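3-oxoacyl-(Acyl-carrier protein) synthase (Burkholderia xenovorans, PDB 4EFI) probably catalyses the condensation that forms a 3-oxoacyl-acyl-carrier protein, as a KAS III-like acyltransferase of the thiolase superfamily. Local coordinates at residues 140-143 with 149-152; 206-211 with 221-226; 248-253 with 284-289. All blocks are in the same frame, centred on the assembly; numbering follows the deposited sequence. Where two conformers were deposited one is given.

Contact 1: residues 140-143 with 149-152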
loop_
_atom_site.group_PDB
_atom_site.type_symbol
_atom_site.label_atom_id
_atom_site.label_comp_id
_atom_site.label_asym_id
_atom_site.label_seq_id
_atom_site.Cartn_x
_atom_site.Cartn_y
_atom_site.Cartn_z
ATOM N N ASN A 140 1.530 1.455 17.803
ATOM C CA ASN A 140 2.502 1.838 18.813
ATOM C C ASN A 140 2.092 3.164 19.482
ATOM O O ASN A 140 2.173 3.261 20.721
ATOM C CB ASN A 140 3.895 1.950 18.179
ATOM C CG ASN A 140 4.952 2.363 19.173
ATOM O OD1 ASN A 140 5.658 1.536 19.729
ATOM N ND2 ASN A 140 5.099 3.626 19.361
ATOM N N LEU A 141 1.611 4.128 18.712
ATOM C CA LEU A 141 1.163 5.401 19.297
ATOM C C LEU A 141 0.032 5.156 20.314
ATOM O O LEU A 141 -0.001 5.755 21.387
ATOM C CB LEU A 141 0.659 6.357 18.213
ATOM C CG LEU A 141 1.638 6.983 17.198
ATOM C CD1 LEU A 141 0.903 7.882 16.215
ATOM C CD2 LEU A 141 2.708 7.751 17.931
ATOM N N ILE A 142 -0.893 4.268 19.983
ATOM C CA ILE A 142 -2.013 3.984 20.854
ATOM C C ILE A 142 -1.547 3.205 22.078
ATOM O O ILE A 142 -1.892 3.555 23.207
ATOM C CB ILE A 142 -3.099 3.241 20.069
ATOM C CG1 ILE A 142 -3.746 4.216 19.095
ATOM C CG2 ILE A 142 -4.152 2.635 21.021
ATOM C CD1 ILE A 142 -4.609 3.550 18.034
ATOM N N GLN A 143 -0.732 2.180 21.891
ATOM C CA GLN A 143 -0.247 1.398 23.023
ATOM C C GLN A 143 0.512 2.240 24.056
ATOM O O GLN A 143 0.404 1.963 25.264
ATOM C CB GLN A 143 0.628 0.241 22.523
ATOM C CG GLN A 143 1.132 -0.659 23.638
ATOM C CD GLN A 143 1.877 -1.881 23.134
ATOM O OE1 GLN A 143 2.098 -2.043 21.941
ATOM N NE2 GLN A 143 2.282 -2.740 24.057
ATOM N N ARG A 149 -7.191 7.459 19.108
ATOM C CA ARG A 149 -7.709 7.287 17.749
ATOM C C ARG A 149 -6.695 7.855 16.765
ATOM O O ARG A 149 -6.252 8.986 16.893
ATOM C CB ARG A 149 -9.076 7.974 17.570
ATOM C CG ARG A 149 -10.174 7.297 18.308
ATOM C CD ARG A 149 -11.509 7.995 18.096
ATOM N NE ARG A 149 -12.600 7.251 18.718
ATOM C CZ ARG A 149 -13.835 7.705 18.883
ATOM N NH1 ARG A 149 -14.145 8.918 18.483
ATOM N NH2 ARG A 149 -14.748 6.933 19.454
ATOM N N VAL A 150 -6.350 7.045 15.766
ATOM C CA VAL A 150 -5.337 7.359 14.762
ATOM C C VAL A 150 -5.931 7.111 13.383
ATOM O O VAL A 150 -6.601 6.091 13.170
ATOM C CB VAL A 150 -4.057 6.511 14.943
ATOM C CG1 VAL A 150 -3.051 6.773 13.824
ATOM C CG2 VAL A 150 -3.426 6.792 16.308
ATOM N N LEU A 151 -5.694 8.042 12.463
ATOM C CA LEU A 151 -6.022 7.865 11.050
ATOM C C LEU A 151 -4.747 7.650 10.242
ATOM O O LEU A 151 -3.781 8.406 10.358
ATOM C CB LEU A 151 -6.762 9.093 10.502
ATOM C CG LEU A 151 -8.136 9.341 11.132
ATOM C CD1 LEU A 151 -8.767 10.560 10.478
ATOM C CD2 LEU A 151 -9.041 8.138 10.957
ATOM N N LEU A 152 -4.760 6.589 9.426
ATOM C CA LEU A 152 -3.683 6.300 8.508
ATOM C C LEU A 152 -4.163 6.569 7.105
ATOM O O LEU A 152 -5.017 5.843 6.578
ATOM C CB LEU A 152 -3.221 4.844 8.614
ATOM C CG LEU A 152 -2.894 4.314 10.000
ATOM C CD1 LEU A 152 -2.614 2.825 9.899
ATOM C CD2 LEU A 152 -1.739 5.060 10.619
#
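V150 CG2 lies against the ethyl arm of I142, 3.8 Å from I142 CG1 and 3.9 Å from I142 CD1. The two side chains meet at a slant, so one methyl of the valine rests on two successive carbons of the isoleucine. CG2 stands beside the backbone N of V150, while CG1 is anti to that N (chi1 176°), and it is CG2 that faces the helix. On the isoleucine, CG1 is anti to the carbonyl carbon (chi1 -71°) and carries CD1 to within reach of the same methyl. L141 adds a looser touch: its CD1 is 4.5 Å from V150 CG2. All of these touches use V150 CG2, and no hydrogen bond joins the segments.

The last turn of helix 130-143 packs here on the start of strand 149-156, after a five-residue loop. This is the return leg of a beta-alpha-beta crossover from strand 120-124 to the parallel strand 149-156, with strand 90-94 between them in the six-stranded mixed sheet of a thiolase-like fold. I142 also reaches L182 and T184 of strand 176-184, and L141 touches A90 of strand 90-94.

R149 starts the strand with its CB directed away from the helix. Its guanidinium makes a salt bridge with E183 and a hydrogen bond to S87 OG, and the side chain has a cation-pi contact with W83.

Contact 2: residues 206-211 with 221-226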
loop_
_atom_site.group_PDB
_atom_site.type_symbol
_atom_site.label_atom_id
_atom_site.label_comp_id
_atom_site.label_asym_id
_atom_site.label_seq_id
_atom_site.Cartn_x
_atom_site.Cartn_y
_atom_site.Cartn_z
ATOM N N ILE A 206 13.473 3.702 -8.508
ATOM C CA ILE A 206 13.902 5.061 -8.244
ATOM C C ILE A 206 13.304 6.025 -9.272
ATOM O O ILE A 206 13.101 5.658 -10.416
ATOM C CB ILE A 206 15.471 5.145 -8.234
ATOM C CG1 ILE A 206 15.954 6.555 -7.875
ATOM C CG2 ILE A 206 16.055 4.707 -9.555
ATOM C CD1 ILE A 206 17.394 6.572 -7.385
ATOM N N VAL A 207 13.026 7.249 -8.817
ATOM C CA VAL A 207 12.783 8.370 -9.736
ATOM C C VAL A 207 14.086 9.208 -9.744
ATOM O O VAL A 207 14.415 9.860 -8.753
ATOM C CB VAL A 207 11.579 9.219 -9.284
ATOM C CG1 VAL A 207 11.412 10.430 -10.171
ATOM C CG2 VAL A 207 10.315 8.377 -9.308
ATOM N N PRO A 208 14.869 9.149 -10.815
ATOM C CA PRO A 208 16.201 9.767 -10.766
ATOM C C PRO A 208 16.205 11.267 -10.471
ATOM O O PRO A 208 17.053 11.725 -9.684
ATOM C CB PRO A 208 16.762 9.470 -12.157
ATOM C CG PRO A 208 16.153 8.136 -12.486
ATOM C CD PRO A 208 14.726 8.297 -12.012
ATOM N N SER A 209 15.311 12.018 -11.110
ATOM C CA SER A 209 15.297 13.479 -11.034
ATOM C C SER A 209 13.957 13.943 -10.503
ATOM O O SER A 209 12.904 13.354 -10.813
ATOM C CB SER A 209 15.529 14.098 -12.406
ATOM O OG SER A 209 16.887 13.968 -12.799
ATOM N N GLY A 210 13.980 15.021 -9.719
ATOM C CA GLY A 210 12.753 15.546 -9.147
ATOM C C GLY A 210 12.914 15.896 -7.691
ATOM O O GLY A 210 12.065 16.592 -7.136
ATOM N N GLY A 211 13.954 15.364 -7.055
ATOM C CA GLY A 211 14.337 15.760 -5.704
ATOM C C GLY A 211 15.575 16.634 -5.727
ATOM O O GLY A 211 15.852 17.303 -6.706
ATOM N N GLU A 221 23.891 2.698 -17.737
ATOM C CA GLU A 221 23.506 2.142 -19.034
ATOM C C GLU A 221 22.056 1.680 -19.089
ATOM O O GLU A 221 21.430 1.728 -20.142
ATOM C CB GLU A 221 24.438 0.975 -19.412
ATOM N N ARG A 222 21.502 1.261 -17.954
ATOM C CA ARG A 222 20.151 0.722 -17.939
ATOM C C ARG A 222 19.135 1.802 -18.241
ATOM O O ARG A 222 17.985 1.494 -18.571
ATOM C CB ARG A 222 19.813 0.112 -16.578
ATOM C CG ARG A 222 20.797 -0.915 -16.063
ATOM C CD ARG A 222 20.440 -1.292 -14.631
ATOM N NE ARG A 222 20.537 -0.128 -13.757
ATOM C CZ ARG A 222 20.003 -0.045 -12.543
ATOM N NH1 ARG A 222 19.323 -1.068 -12.038
ATOM N NH2 ARG A 222 20.145 1.057 -11.818
ATOM N N MET A 223 19.543 3.065 -18.102
ATOM C CA MET A 223 18.614 4.190 -18.240
ATOM C C MET A 223 18.682 4.897 -19.607
ATOM O O MET A 223 18.061 5.948 -19.786
ATOM C CB MET A 223 18.830 5.187 -17.091
ATOM C CG MET A 223 18.627 4.567 -15.729
ATOM S SD MET A 223 18.678 5.788 -14.421
ATOM C CE MET A 223 18.354 4.725 -13.019
ATOM N N ALA A 224 19.409 4.324 -20.570
ATOM C CA ALA A 224 19.472 4.863 -21.934
ATOM C C ALA A 224 18.064 5.027 -22.513
ATOM O O ALA A 224 17.269 4.085 -22.506
ATOM C CB ALA A 224 20.287 3.941 -22.817
ATOM N N GLY A 225 17.749 6.231 -22.976
ATOM C CA GLY A 225 16.453 6.490 -23.581
ATOM C C GLY A 225 15.293 6.634 -22.606
ATOM O O GLY A 225 14.148 6.783 -23.032
ATOM N N LYS A 226 15.575 6.601 -21.311
ATOM C CA LYS A 226 14.522 6.763 -20.321
ATOM C C LYS A 226 14.461 8.206 -19.842
ATOM O O LYS A 226 15.448 8.933 -19.909
ATOM C CB LYS A 226 14.746 5.808 -19.151
#
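M223 reaches P208 and I206 with the end of its side chain. M223 SD is 4.0 Å from P208 CG. The methyl M223 CE sits 4.1 Å from the same ring carbon and 4.2 Å from I206 CG2. The sulfur and methyl therefore share P208 CG, and the methyl alone goes on to the isoleucine. The methionine chain is extended beyond CG. It carries SD and CE toward P208, whose CA is 9.6 Å from M223 CA. The isoleucine and methionine chains run roughly perpendicular. I206 CG1 is anti to the backbone N (chi1 -177°), which leaves CG2 as the branch facing M223 CE.

This packed part is small. M223 and P208 are buried, and M223 also touches F232, Y215 and A217. F232 belongs to strand 232-233, and its backbone is hydrogen-bonded to that of I206. I206 ends strand 205-206; the rest of both segments lies in the long irregular loop between that strand and strand 232-233.

The other side is looser and nearer solvent. A224 and G225 are exposed at the corners of a type II beta turn from M223 to K226. The turn is closed by K226 N to M223 O, 3.0 Å. G225 occupies the positive-phi corner (phi 77°). On the other segment G210 and G211 are exposed as well, and G210 O accepts a hydrogen bond from R101.

Nearby, R222 has salt bridges to D220 and D234. The contact itself has no hydrogen bond or salt bridge between its segments. Its chemistry is purely apolar, which implies that the two parts of the loop are held to each other here by burial of a few apolar groups, without a directional bond between them.

Contact 3: residues 248-253 with 284-289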
loop_
_atom_site.group_PDB
_atom_site.type_symbol
_atom_site.label_atom_id
_atom_site.label_comp_id
_atom_site.label_asym_id
_atom_site.label_seq_id
_atom_site.Cartn_x
_atom_site.Cartn_y
_atom_site.Cartn_z
ATOM N N LYS A 248 10.936 -15.642 3.098
ATOM C CA LYS A 248 11.540 -15.670 4.428
ATOM C C LYS A 248 10.753 -14.802 5.414
ATOM O O LYS A 248 10.550 -15.161 6.565
ATOM C CB LYS A 248 12.987 -15.180 4.341
ATOM N N LEU A 249 10.305 -13.644 4.942
ATOM C CA LEU A 249 9.439 -12.780 5.729
ATOM C C LEU A 249 8.139 -13.490 6.116
ATOM O O LEU A 249 7.707 -13.427 7.265
ATOM C CB LEU A 249 9.131 -11.517 4.933
ATOM C CG LEU A 249 8.127 -10.544 5.549
ATOM C CD1 LEU A 249 8.671 -9.938 6.834
ATOM C CD2 LEU A 249 7.762 -9.477 4.538
ATOM N N VAL A 250 7.527 -14.173 5.156
ATOM C CA VAL A 250 6.272 -14.863 5.416
ATOM C C VAL A 250 6.497 -15.952 6.468
ATOM O O VAL A 250 5.751 -16.047 7.444
ATOM C CB VAL A 250 5.675 -15.468 4.128
ATOM C CG1 VAL A 250 4.475 -16.353 4.440
ATOM C CG2 VAL A 250 5.275 -14.357 3.157
ATOM N N SER A 251 7.524 -16.768 6.268
ATOM C CA SER A 251 7.808 -17.861 7.189
ATOM C C SER A 251 7.980 -17.344 8.613
ATOM O O SER A 251 7.363 -17.839 9.556
ATOM C CB SER A 251 9.066 -18.609 6.746
ATOM O OG SER A 251 9.384 -19.655 7.642
ATOM N N ARG A 252 8.820 -16.330 8.767
ATOM C CA ARG A 252 9.141 -15.833 10.109
ATOM C C ARG A 252 7.940 -15.162 10.758
ATOM O O ARG A 252 7.714 -15.292 11.967
ATOM C CB ARG A 252 10.357 -14.908 10.089
ATOM C CG ARG A 252 10.787 -14.461 11.468
ATOM C CD ARG A 252 11.298 -15.595 12.352
ATOM N NE ARG A 252 11.580 -15.053 13.684
ATOM C CZ ARG A 252 11.557 -15.730 14.814
ATOM N NH1 ARG A 252 11.305 -17.031 14.819
ATOM N NH2 ARG A 252 11.803 -15.096 15.956
ATOM N N THR A 253 7.151 -14.464 9.941
ATOM C CA THR A 253 5.935 -13.828 10.436
ATOM C C THR A 253 4.993 -14.879 11.006
ATOM O O THR A 253 4.445 -14.720 12.110
ATOM C CB THR A 253 5.225 -13.029 9.321
ATOM O OG1 THR A 253 6.086 -11.968 8.881
ATOM C CG2 THR A 253 3.930 -12.440 9.836
ATOM N N ALA A 284 6.161 -19.782 -0.831
ATOM C CA ALA A 284 5.819 -19.719 0.594
ATOM C C ALA A 284 4.838 -20.815 1.001
ATOM O O ALA A 284 4.409 -20.875 2.151
ATOM C CB ALA A 284 5.248 -18.355 0.940
ATOM N N GLY A 285 4.477 -21.680 0.061
ATOM C CA GLY A 285 3.562 -22.774 0.343
ATOM C C GLY A 285 2.210 -22.312 0.845
ATOM O O GLY A 285 1.619 -22.910 1.747
ATOM N N LEU A 286 1.711 -21.231 0.262
ATOM C CA LEU A 286 0.433 -20.694 0.664
ATOM C C LEU A 286 -0.631 -21.128 -0.306
ATOM O O LEU A 286 -0.411 -21.159 -1.512
ATOM C CB LEU A 286 0.463 -19.162 0.708
ATOM C CG LEU A 286 1.507 -18.521 1.616
ATOM C CD1 LEU A 286 1.407 -17.008 1.472
ATOM C CD2 LEU A 286 1.335 -18.929 3.058
ATOM N N PRO A 287 -1.808 -21.457 0.219
ATOM C CA PRO A 287 -2.932 -21.860 -0.625
ATOM C C PRO A 287 -3.451 -20.682 -1.458
ATOM O O PRO A 287 -3.857 -19.650 -0.921
ATOM C CB PRO A 287 -3.972 -22.362 0.396
ATOM C CG PRO A 287 -3.596 -21.666 1.686
ATOM C CD PRO A 287 -2.127 -21.477 1.660
ATOM N N ALA A 288 -3.439 -20.835 -2.777
ATOM C CA ALA A 288 -3.713 -19.736 -3.692
ATOM C C ALA A 288 -5.085 -19.100 -3.487
ATOM O O ALA A 288 -5.250 -17.885 -3.635
ATOM C CB ALA A 288 -3.544 -20.190 -5.133
ATOM N N GLU A 289 -6.079 -19.896 -3.117
ATOM C CA GLU A 289 -7.409 -19.337 -2.914
ATOM C C GLU A 289 -7.458 -18.380 -1.708
ATOM O O GLU A 289 -8.349 -17.540 -1.599
ATOM C CB GLU A 289 -8.450 -20.456 -2.781
ATOM C CG GLU A 289 -8.495 -21.163 -1.429
ATOM C CD GLU A 289 -7.404 -22.189 -1.203
ATOM O OE1 GLU A 289 -6.506 -22.390 -2.060
ATOM O OE2 GLU A 289 -7.460 -22.815 -0.126
#
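A Schellman motif ends helix 274-283, and the chain just around it meets the long helix 235-257. G285 is the first residue to leave helical angles, with positive phi and two bonds back into the last turn. The residues on its two sides, A284 and L286, both touch V250. V250 CG1 lies 4.1 Å from A284 CB and 4.3 Å from L286 CD2. It is anti to the backbone N (chi1 172°), and this branch of the valine serves both partners. The nearest CA atoms are those of V250 and A284, 6.9 Å apart. No hydrogen bond joins the segments.

The contact packs a helix against a helix-to-loop exit over the five-stranded mixed sheet of the thiolase-like fold. F269 of strand 266-269 is a common neighbour of V250 and L286, and V250 also reaches F328 of strand 323-331. L286 adds F267.

At the residue before V250, L249 O receives two donors from T253, one turn further on. T253 N donates at 2.9 Å in the usual helical way. T253 OG1 adds a bond of 2.7 Å to L249 O from the opposite face of the carbonyl plane, standing 37° out of it. T253 OG1 is also hydrogen-bonded to S338 OG of strand 335-343. On the exposed part of the helix, R252 makes a salt bridge with E11 of strand 10-15.

In the fold
The three contacts follow one another along the chain and do not touch. Contact 1 packs a helix on the six-stranded sheet, and contact 3 packs a helix and a helix exit on the five-stranded sheet. Their centres are about 28 Å apart and their nearest atoms about 16 Å. Contact 2 lies in the loop region between strands 205-206 and 232-233, which belong to neither of those sheets. It is on the opposite side of the chain's centre from contact 1, and those two centres are about 37 Å apart. Contacts 2 and 3 have centres about 34 Å apart and nearest atoms about 19 Å. Each contact's centre is about 18 to 23 Å from the centre of the chain.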